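Local atomic coordinates of SPT6 (Antonospora locustae, PDB entry 2XP1), a protein that is a transcription elongation factor, probably linked to histone chaperoning and mRNA export, whose tandem SH2 domains enable interaction with RNA polymerase II. Residues Leu92-Ser97 with Asp155-Asn160; Thr23-Tyr28 with Leu37-Ser42; Val123-Tyr128 with Ser169-Arg174. All blocks are in the same frame, centred on the assembly; numbering follows the deposited sequence.

Interaction 1 (Leu92-Ser97 with Asp155-Asn160); sequences LRNLKS and DMLTYN
The carboxamide of N94 has the carbonyl group of D155 over one side of its plane: D155 O is 3.9 Å from N94 CG, and its carbonyl carbon, D155 C, is 3.6 Å from N94 ND2. L157 lies on the other side of that plane, displaced beyond the amide nitrogen, with its CD2 3.8 Å from N94 ND2. The ring of Y159, further along the same strand, has N160 CG over one face, 4.3 Å above the plane and shifted toward the rim, and forms an edge-to-face pair with F170.

With chi1 at -146°, away from the staggered values, N94 turns its amide to the turn, where N94 ND2 hydrogen-bonds to S154 O and lies 3.1 Å from M156 O. M156 O is hydrogen-bonded with S154 OG, which gives the turn one bond from within itself and one from the helix. The turn links strands 146-153 and 157-159, antiparallel neighbours that form a β-hairpin in the five-stranded sheet of the second SH2 unit of the tandem. Helix 80-100 lies beside this hairpin; between 92-97 and 155-160 the nearest CA atoms are those of N94 and D155, 6.0 Å apart. The same helix reaches the hairpin through P90, which touches D155, and I98, which touches L157. L157 is buried among I98, I151, F164 and I167, whereas M156 meets N161 of the second subunit.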
loop_
_atom_site.group_PDB
_atom_site.type_symbol
_atom_site.label_atom_id
_atom_site.label_comp_id
_atom_site.label_asym_id
_atom_site.label_seq_id
_atom_site.Cartn_x
_atom_site.Cartn_y
_atom_site.Cartn_z
ATOM N N LEU A 92 -5.830 -11.816 8.536
ATOM C CA LEU A 92 -6.763 -12.608 9.348
ATOM C C LEU A 92 -7.707 -11.726 10.142
ATOM O O LEU A 92 -8.887 -12.058 10.298
ATOM C CB LEU A 92 -6.017 -13.553 10.282
ATOM C CG LEU A 92 -5.030 -14.488 9.585
ATOM C CD1 LEU A 92 -4.274 -15.364 10.591
ATOM C CD2 LEU A 92 -5.741 -15.351 8.549
ATOM N N ARG A 93 -7.189 -10.612 10.657
ATOM C CA ARG A 93 -8.001 -9.656 11.401
ATOM C C ARG A 93 -9.085 -9.096 10.476
ATOM O O ARG A 93 -10.255 -9.053 10.819
ATOM C CB ARG A 93 -7.127 -8.542 12.032
ATOM C CG ARG A 93 -6.441 -8.947 13.380
ATOM C CD ARG A 93 -5.354 -7.959 13.822
ATOM N NE ARG A 93 -4.554 -8.495 14.920
ATOM C CZ ARG A 93 -4.706 -8.156 16.201
ATOM N NH1 ARG A 93 -5.632 -7.272 16.563
ATOM N NH2 ARG A 93 -3.925 -8.700 17.129
ATOM N N ASN A 94 -8.669 -8.719 9.278
ATOM C CA ASN A 94 -9.594 -8.358 8.224
ATOM C C ASN A 94 -10.664 -9.427 7.897
ATOM O O ASN A 94 -11.855 -9.126 7.904
ATOM C CB ASN A 94 -8.803 -8.005 6.978
ATOM C CG ASN A 94 -9.445 -6.939 6.200
ATOM O OD1 ASN A 94 -10.406 -6.329 6.655
ATOM N ND2 ASN A 94 -8.938 -6.695 5.003
ATOM N N LEU A 95 -10.235 -10.661 7.602
ATOM C CA LEU A 95 -11.169 -11.751 7.319
ATOM C C LEU A 95 -12.166 -11.919 8.452
ATOM O O LEU A 95 -13.360 -12.142 8.192
ATOM C CB LEU A 95 -10.424 -13.069 7.140
ATOM C CG LEU A 95 -9.592 -13.236 5.878
ATOM C CD1 LEU A 95 -8.845 -14.557 5.919
ATOM C CD2 LEU A 95 -10.500 -13.193 4.670
ATOM N N LYS A 96 -11.692 -11.834 9.708
ATOM C CA LYS A 96 -12.611 -11.989 10.853
ATOM C C LYS A 96 -13.766 -10.975 10.817
ATOM O O LYS A 96 -14.927 -11.354 10.995
ATOM C CB LYS A 96 -11.887 -11.991 12.232
ATOM C CG LYS A 96 -12.833 -11.844 13.468
ATOM C CD LYS A 96 -12.116 -11.981 14.832
ATOM C CE LYS A 96 -12.986 -11.419 15.963
ATOM N NZ LYS A 96 -13.672 -12.463 16.800
ATOM N N SER A 97 -13.433 -9.701 10.572
ATOM C CA SER A 97 -14.431 -8.599 10.540
ATOM C C SER A 97 -15.411 -8.825 9.431
ATOM O O SER A 97 -16.611 -8.688 9.620
ATOM C CB SER A 97 -13.756 -7.236 10.295
ATOM O OG SER A 97 -12.786 -6.947 11.296
ATOM N N ASP A 155 -4.553 -6.207 4.322
ATOM C CA ASP A 155 -4.832 -5.706 5.677
ATOM C C ASP A 155 -5.980 -4.728 5.647
ATOM O O ASP A 155 -6.592 -4.388 6.674
ATOM C CB ASP A 155 -3.599 -5.117 6.363
ATOM C CG ASP A 155 -3.115 -3.855 5.721
ATOM O OD1 ASP A 155 -2.862 -2.885 6.471
ATOM O OD2 ASP A 155 -2.968 -3.839 4.478
ATOM N N MET A 156 -6.276 -4.283 4.439
ATOM C CA MET A 156 -7.349 -3.364 4.226
ATOM C C MET A 156 -8.230 -3.966 3.196
ATOM O O MET A 156 -7.924 -4.989 2.626
ATOM C CB MET A 156 -6.832 -1.995 3.738
ATOM C CG MET A 156 -5.797 -1.377 4.638
ATOM S SD MET A 156 -6.405 -0.723 6.212
ATOM C CE MET A 156 -7.238 0.767 5.750
ATOM N N LEU A 157 -9.347 -3.309 2.990
ATOM C CA LEU A 157 -10.208 -3.556 1.870
ATOM C C LEU A 157 -9.831 -2.533 0.816
ATOM O O LEU A 157 -9.751 -1.319 1.116
ATOM C CB LEU A 157 -11.661 -3.377 2.306
ATOM C CG LEU A 157 -12.086 -4.409 3.366
ATOM C CD1 LEU A 157 -13.559 -4.300 3.816
ATOM C CD2 LEU A 157 -11.890 -5.752 2.746
ATOM N N THR A 158 -9.585 -3.015 -0.411
ATOM C CA THR A 158 -9.198 -2.120 -1.492
ATOM C C THR A 158 -10.189 -2.198 -2.631
ATOM O O THR A 158 -10.641 -3.262 -3.013
ATOM C CB THR A 158 -7.777 -2.383 -1.944
ATOM O OG1 THR A 158 -7.557 -3.797 -1.943
ATOM C CG2 THR A 158 -6.852 -1.787 -0.953
ATOM N N TYR A 159 -10.558 -1.037 -3.134
ATOM C CA TYR A 159 -11.601 -0.911 -4.105
ATOM C C TYR A 159 -11.140 0.184 -5.071
ATOM O O TYR A 159 -11.175 1.381 -4.743
ATOM C CB TYR A 159 -12.913 -0.542 -3.394
ATOM C CG TYR A 159 -13.998 -0.028 -4.318
ATOM C CD1 TYR A 159 -14.840 -0.911 -4.981
ATOM C CD2 TYR A 159 -14.168 1.332 -4.548
ATOM C CE1 TYR A 159 -15.837 -0.457 -5.842
ATOM C CE2 TYR A 159 -15.176 1.797 -5.423
ATOM C CZ TYR A 159 -16.000 0.885 -6.054
ATOM O OH TYR A 159 -16.987 1.311 -6.904
ATOM N N ASN A 160 -10.677 -0.225 -6.251
ATOM C CA ASN A 160 -10.163 0.721 -7.241
ATOM C C ASN A 160 -8.982 1.440 -6.649
ATOM O O ASN A 160 -8.011 0.841 -6.197
ATOM C CB ASN A 160 -11.221 1.772 -7.634
ATOM C CG ASN A 160 -12.273 1.230 -8.557
ATOM O OD1 ASN A 160 -12.236 0.067 -8.919
ATOM N ND2 ASN A 160 -13.209 2.082 -8.970
#

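Interaction 2 (Thr23-Tyr28 with Leu37-Ser42); sequences TESENY and LIRKGS. With SO4 (sulfate ion), chain B.
R39 CB begins the contact, 3.6 Å from S25 OG, and the chain then runs past the serine: R39 CD comes to 3.3 Å from the same oxygen. These are carbon-to-oxygen packing contacts; the hydroxyl's hydrogen bond is with N21 O. R39 CG lies between the backbone N and the carbonyl carbon (chi1 63°), and from there to NE the chain is extended, carrying the guanidinium to the sulfate. The sulfur lies in the guanidinium plane at its edge. R39 NH2 reaches SO4 O1 at 2.7 Å with a nearly straight bond (168°). R39 NH1 reaches SO4 O2 at 3.2 Å, likewise nearly straight. S42 N and OG also hold O2, Y46 OH adds another bond to the ion, and H60 ND1 pairs with R39 NH2. The sequence FLIRK places R39 at the FLVR arginine of SH2 domains, consistent with the sulfate, probably from the crystallisation liquor, marking the phosphate pocket. A leucine here would probably leave the anion without its two-nitrogen grip and H60 without its guanidinium partner.

Nearer the start of the strand segment, L37 CD2 packs obliquely on the Y28 ring, 3.5 Å from Y28 CD2. The unit is a β-α-β crossover of strand 17-18, helix 22-31 and strand 36-40: segment 23-28 runs nearly antiparallel to 37-40 (159°), their axes 9.5 Å apart, while strands 17-18 and 46-52 flank strand 36-40.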
loop_
_atom_site.group_PDB
_atom_site.type_symbol
_atom_site.label_atom_id
_atom_site.label_comp_id
_atom_site.label_asym_id
_atom_site.label_seq_id
_atom_site.Cartn_x
_atom_site.Cartn_y
_atom_site.Cartn_z
ATOM N N THR A 23 -3.187 -29.481 -3.235
ATOM C CA THR A 23 -4.337 -30.258 -2.716
ATOM C C THR A 23 -4.204 -30.621 -1.240
ATOM O O THR A 23 -5.142 -30.416 -0.464
ATOM C CB THR A 23 -4.697 -31.514 -3.589
ATOM O OG1 THR A 23 -5.518 -31.095 -4.677
ATOM C CG2 THR A 23 -5.506 -32.543 -2.803
ATOM N N GLU A 24 -3.031 -31.103 -0.852
ATOM C CA GLU A 24 -2.778 -31.481 0.534
ATOM C C GLU A 24 -2.931 -30.299 1.497
ATOM O O GLU A 24 -3.481 -30.472 2.602
ATOM C CB GLU A 24 -1.403 -32.150 0.684
ATOM C CG GLU A 24 -1.355 -33.541 0.058
ATOM C CD GLU A 24 0.058 -33.984 -0.372
ATOM O OE1 GLU A 24 1.011 -33.173 -0.301
ATOM O OE2 GLU A 24 0.199 -35.155 -0.811
ATOM N N SER A 25 -2.494 -29.110 1.066
ATOM C CA SER A 25 -2.609 -27.877 1.879
ATOM C C SER A 25 -4.048 -27.511 2.126
ATOM O O SER A 25 -4.443 -27.235 3.249
ATOM C CB SER A 25 -1.972 -26.716 1.153
ATOM O OG SER A 25 -0.619 -27.038 0.967
ATOM N N GLU A 26 -4.820 -27.508 1.048
ATOM C CA GLU A 26 -6.199 -27.124 1.107
ATOM C C GLU A 26 -6.938 -28.200 1.874
ATOM O O GLU A 26 -7.701 -27.894 2.774
ATOM C CB GLU A 26 -6.749 -26.931 -0.294
ATOM C CG GLU A 26 -5.999 -25.851 -1.059
ATOM C CD GLU A 26 -6.733 -25.386 -2.302
ATOM O OE1 GLU A 26 -7.671 -26.103 -2.728
ATOM O OE2 GLU A 26 -6.364 -24.309 -2.859
ATOM N N ASN A 27 -6.661 -29.459 1.568
ATOM C CA ASN A 27 -7.209 -30.568 2.373
ATOM C C ASN A 27 -6.966 -30.392 3.847
ATOM O O ASN A 27 -7.905 -30.442 4.652
ATOM C CB ASN A 27 -6.646 -31.912 1.952
ATOM C CG ASN A 27 -7.665 -32.746 1.270
ATOM O OD1 ASN A 27 -8.757 -32.266 0.973
ATOM N ND2 ASN A 27 -7.344 -34.007 1.027
ATOM N N TYR A 28 -5.695 -30.192 4.190
ATOM C CA TYR A 28 -5.308 -30.068 5.564
ATOM C C TYR A 28 -6.004 -28.876 6.181
ATOM O O TYR A 28 -6.478 -28.962 7.310
ATOM C CB TYR A 28 -3.807 -29.913 5.673
ATOM C CG TYR A 28 -3.346 -29.557 7.061
ATOM C CD1 TYR A 28 -3.136 -30.554 8.041
ATOM C CD2 TYR A 28 -3.119 -28.232 7.404
ATOM C CE1 TYR A 28 -2.702 -30.213 9.328
ATOM C CE2 TYR A 28 -2.691 -27.877 8.675
ATOM C CZ TYR A 28 -2.473 -28.871 9.631
ATOM O OH TYR A 28 -2.051 -28.483 10.872
ATOM N N LEU A 37 -0.895 -21.821 6.367
ATOM C CA LEU A 37 0.335 -22.600 6.575
ATOM C C LEU A 37 1.196 -22.114 5.469
ATOM O O LEU A 37 0.744 -21.313 4.664
ATOM C CB LEU A 37 0.086 -24.114 6.430
ATOM C CG LEU A 37 -0.675 -24.605 5.189
ATOM C CD1 LEU A 37 0.228 -24.646 4.010
ATOM C CD2 LEU A 37 -1.336 -26.020 5.429
ATOM N N ILE A 38 2.427 -22.576 5.431
ATOM C CA ILE A 38 3.322 -22.286 4.335
ATOM C C ILE A 38 3.652 -23.630 3.757
ATOM O O ILE A 38 3.954 -24.560 4.505
ATOM C CB ILE A 38 4.561 -21.637 4.896
ATOM C CG1 ILE A 38 4.189 -20.245 5.404
ATOM C CG2 ILE A 38 5.731 -21.666 3.934
ATOM C CD1 ILE A 38 5.236 -19.689 6.247
ATOM N N ARG A 39 3.545 -23.760 2.445
ATOM C CA ARG A 39 3.783 -25.041 1.804
ATOM C C ARG A 39 5.001 -24.943 0.909
ATOM O O ARG A 39 5.537 -23.849 0.744
ATOM C CB ARG A 39 2.577 -25.464 0.986
ATOM C CG ARG A 39 2.212 -24.540 -0.186
ATOM C CD ARG A 39 1.168 -25.212 -1.095
ATOM N NE ARG A 39 0.699 -24.289 -2.130
ATOM C CZ ARG A 39 1.319 -24.079 -3.293
ATOM N NH1 ARG A 39 2.451 -24.763 -3.615
ATOM N NH2 ARG A 39 0.800 -23.199 -4.148
ATOM N N LYS A 40 5.423 -26.079 0.348
ATOM C CA LYS A 40 6.542 -26.176 -0.612
ATOM C C LYS A 40 6.142 -25.548 -1.954
ATOM O O LYS A 40 4.979 -25.629 -2.331
ATOM C CB LYS A 40 6.941 -27.661 -0.782
ATOM C CG LYS A 40 7.522 -28.032 -2.142
ATOM C CD LYS A 40 7.256 -29.530 -2.554
ATOM C CE LYS A 40 6.566 -29.663 -3.953
ATOM N NZ LYS A 40 7.484 -29.856 -5.149
ATOM N N GLY A 41 7.074 -24.897 -2.648
ATOM C CA GLY A 41 6.847 -24.435 -4.032
ATOM C C GLY A 41 7.309 -25.481 -5.045
ATOM O O GLY A 41 8.223 -26.268 -4.751
ATOM N N SER A 42 6.700 -25.504 -6.232
ATOM C CA SER A 42 6.976 -26.587 -7.197
ATOM C C SER A 42 8.332 -26.469 -7.867
ATOM O O SER A 42 8.796 -27.408 -8.563
ATOM C CB SER A 42 5.886 -26.679 -8.255
ATOM O OG SER A 42 4.613 -26.717 -7.626
HETATM S S SO4 B . 3.410 -23.430 -7.086
HETATM O O1 SO4 B . 2.324 -22.812 -6.334
HETATM O O2 SO4 B . 4.148 -24.397 -6.306
HETATM O O3 SO4 B . 4.302 -22.346 -7.483
HETATM O O4 SO4 B . 2.917 -24.116 -8.272
#

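Interaction 3 (Val123-Tyr128 with Ser169-Arg174); sequences VVYAFY and SFVAYR
F170 and V171 bring helix 167-175 against F127 and Y125 of strand 124-129, which pairs with strand 136-142 in the antiparallel sheet of the second SH2 unit. The segment axes are 12.1 Å apart at closest approach, with 140° between their chain directions, a separation bridged by side chains, chiefly the aromatic rings, rather than by backbone contact. The CB atoms of Y125 and F127 are both directed toward the helix, which places it on the side of the strand that these two residues share.

Taking the helix in order, F170 is the first to touch. Its CG is anti to the backbone N (chi1 166°), and the ring meets F127 at an oblique angle: F170 CE2 is 3.8 Å from F127 CE2. Seen from F127, the partner comes at the ring edge, with F170 CD2 in the plane. F170 also forms edge-to-face pairs with F139 and F164, so the F127 contact belongs to an aromatic cluster between helix and sheet, to which F139 adds a direct meeting with F127.

V171 follows. Both of its methyls meet Y125, and CG2 meets F127 as well. V171 CG1 lies 3.7 Å from Y125 OH. V171 CG2 approaches the F127 ring edge, 4.1 Å from F127 CZ, and meets the Y125 ring obliquely, 4.0 Å from Y125 CE1. The Y125 side chain crosses V171 at about a right angle and has F127 CE1 in plane at its ring edge, so the two strand rings also adjoin each other.

One helical turn on from F170, R174 does not meet 123-128. R174 NE forms a salt bridge with E149, and R174 CB lies 4.0 Å above one face of the F170 ring, offset toward its rim.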
loop_
_atom_site.group_PDB
_atom_site.type_symbol
_atom_site.label_atom_id
_atom_site.label_comp_id
_atom_site.label_asym_id
_atom_site.label_seq_id
_atom_site.Cartn_x
_atom_site.Cartn_y
_atom_site.Cartn_z
ATOM N N VAL A 123 -31.694 -0.052 -2.476
ATOM C CA VAL A 123 -30.643 -0.938 -2.961
ATOM C C VAL A 123 -30.355 -2.025 -1.939
ATOM O O VAL A 123 -30.143 -1.746 -0.757
ATOM C CB VAL A 123 -29.344 -0.190 -3.221
ATOM C CG1 VAL A 123 -28.266 -1.167 -3.708
ATOM C CG2 VAL A 123 -29.599 0.915 -4.226
ATOM N N VAL A 124 -30.363 -3.261 -2.426
ATOM C CA VAL A 124 -30.119 -4.449 -1.637
ATOM C C VAL A 124 -28.728 -4.901 -1.983
ATOM O O VAL A 124 -28.365 -4.970 -3.159
ATOM C CB VAL A 124 -31.116 -5.566 -1.997
ATOM C CG1 VAL A 124 -30.869 -6.777 -1.145
ATOM C CG2 VAL A 124 -32.549 -5.087 -1.797
ATOM N N TYR A 125 -27.921 -5.202 -0.980
ATOM C CA TYR A 125 -26.566 -5.575 -1.290
ATOM C C TYR A 125 -26.079 -6.623 -0.365
ATOM O O TYR A 125 -26.559 -6.723 0.755
ATOM C CB TYR A 125 -25.649 -4.369 -1.222
ATOM C CG TYR A 125 -25.621 -3.664 0.109
ATOM C CD1 TYR A 125 -24.627 -3.952 1.044
ATOM C CD2 TYR A 125 -26.592 -2.711 0.443
ATOM C CE1 TYR A 125 -24.582 -3.282 2.275
ATOM C CE2 TYR A 125 -26.561 -2.048 1.665
ATOM C CZ TYR A 125 -25.539 -2.335 2.574
ATOM O OH TYR A 125 -25.497 -1.690 3.797
ATOM N N ALA A 126 -25.103 -7.399 -0.833
ATOM C CA ALA A 126 -24.606 -8.523 -0.058
ATOM C C ALA A 126 -23.148 -8.618 -0.286
ATOM O O ALA A 126 -22.655 -8.051 -1.253
ATOM C CB ALA A 126 -25.297 -9.812 -0.485
ATOM N N PHE A 127 -22.446 -9.322 0.598
ATOM C CA PHE A 127 -21.010 -9.576 0.395
ATOM C C PHE A 127 -20.741 -11.060 0.534
ATOM O O PHE A 127 -21.293 -11.691 1.401
ATOM C CB PHE A 127 -20.132 -8.864 1.428
ATOM C CG PHE A 127 -20.164 -7.390 1.350
ATOM C CD1 PHE A 127 -21.171 -6.668 2.007
ATOM C CD2 PHE A 127 -19.162 -6.707 0.674
ATOM C CE1 PHE A 127 -21.218 -5.285 1.963
ATOM C CE2 PHE A 127 -19.169 -5.318 0.606
ATOM C CZ PHE A 127 -20.221 -4.580 1.272
ATOM N N TYR A 128 -19.871 -11.586 -0.329
ATOM C CA TYR A 128 -19.394 -12.954 -0.260
ATOM C C TYR A 128 -18.020 -13.055 -0.909
ATOM O O TYR A 128 -17.681 -12.247 -1.762
ATOM C CB TYR A 128 -20.383 -13.905 -0.913
ATOM C CG TYR A 128 -20.866 -13.537 -2.313
ATOM C CD1 TYR A 128 -20.217 -14.039 -3.453
ATOM C CD2 TYR A 128 -21.995 -12.731 -2.495
ATOM C CE1 TYR A 128 -20.663 -13.733 -4.728
ATOM C CE2 TYR A 128 -22.451 -12.416 -3.775
ATOM C CZ TYR A 128 -21.773 -12.923 -4.877
ATOM O OH TYR A 128 -22.205 -12.622 -6.138
ATOM N N SER A 169 -17.198 1.312 6.363
ATOM C CA SER A 169 -16.678 2.548 5.772
ATOM C C SER A 169 -16.746 2.442 4.262
ATOM O O SER A 169 -17.096 3.449 3.588
ATOM C CB SER A 169 -15.274 2.956 6.283
ATOM O OG SER A 169 -14.433 1.868 6.614
ATOM N N PHE A 170 -16.471 1.228 3.751
ATOM C CA PHE A 170 -16.668 0.949 2.325
ATOM C C PHE A 170 -18.104 1.264 1.895
ATOM O O PHE A 170 -18.321 2.011 0.925
ATOM C CB PHE A 170 -16.304 -0.492 1.909
ATOM C CG PHE A 170 -16.815 -0.844 0.541
ATOM C CD1 PHE A 170 -16.168 -0.366 -0.601
ATOM C CD2 PHE A 170 -17.970 -1.590 0.393
ATOM C CE1 PHE A 170 -16.648 -0.639 -1.862
ATOM C CE2 PHE A 170 -18.468 -1.876 -0.872
ATOM C CZ PHE A 170 -17.791 -1.401 -2.008
ATOM N N VAL A 171 -19.067 0.686 2.609
ATOM C CA VAL A 171 -20.488 0.974 2.362
ATOM C C VAL A 171 -20.729 2.490 2.300
ATOM O O VAL A 171 -21.307 3.009 1.321
ATOM C CB VAL A 171 -21.385 0.330 3.441
ATOM C CG1 VAL A 171 -22.830 0.860 3.348
ATOM C CG2 VAL A 171 -21.346 -1.180 3.310
ATOM N N ALA A 172 -20.250 3.187 3.335
ATOM C CA ALA A 172 -20.416 4.632 3.455
ATOM C C ALA A 172 -19.955 5.358 2.191
ATOM O O ALA A 172 -20.653 6.228 1.674
ATOM C CB ALA A 172 -19.665 5.155 4.684
ATOM N N TYR A 173 -18.781 4.973 1.699
ATOM C CA TYR A 173 -18.197 5.571 0.511
ATOM C C TYR A 173 -18.987 5.226 -0.764
ATOM O O TYR A 173 -19.294 6.101 -1.583
ATOM C CB TYR A 173 -16.744 5.118 0.396
ATOM C CG TYR A 173 -16.209 5.165 -1.000
ATOM C CD1 TYR A 173 -15.609 6.319 -1.508
ATOM C CD2 TYR A 173 -16.301 4.056 -1.810
ATOM C CE1 TYR A 173 -15.117 6.358 -2.804
ATOM C CE2 TYR A 173 -15.819 4.069 -3.094
ATOM C CZ TYR A 173 -15.229 5.217 -3.597
ATOM O OH TYR A 173 -14.754 5.184 -4.891
ATOM N N ARG A 174 -19.319 3.944 -0.908
ATOM C CA ARG A 174 -19.973 3.412 -2.098
ATOM C C ARG A 174 -21.332 4.050 -2.414
ATOM O O ARG A 174 -21.675 4.244 -3.600
ATOM C CB ARG A 174 -20.127 1.905 -1.944
ATOM C CG ARG A 174 -20.573 1.193 -3.184
ATOM C CD ARG A 174 -19.578 1.349 -4.302
ATOM N NE ARG A 174 -20.109 0.758 -5.521
ATOM C CZ ARG A 174 -20.953 1.375 -6.340
ATOM N NH1 ARG A 174 -21.373 2.612 -6.072
ATOM N NH2 ARG A 174 -21.386 0.754 -7.429
#

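In the fold
From the N terminus, interaction 2 comes first and closes a short loop: only eight residues separate 23-28 from 37-42, within the first SH2 unit. It is complete before the other two open. Segment 92-97 then opens interaction 1 and 123-128 opens interaction 3; 155-160 closes the former before 169-174 closes the latter, so these loops cross. Interactions 1 and 3 reach the same five-stranded sheet and touch directly, Y159 CE2 lying 3.3 Å from Y173 CE2, with centres about 14 Å apart. Interaction 1 ties helix 80-100 to that sheet and interaction 3 ties helix 167-175 to it; interaction 2, its centre about 33 Å from that of interaction 3, ties helix 22-31 to strand 36-40 of the six-stranded sheet.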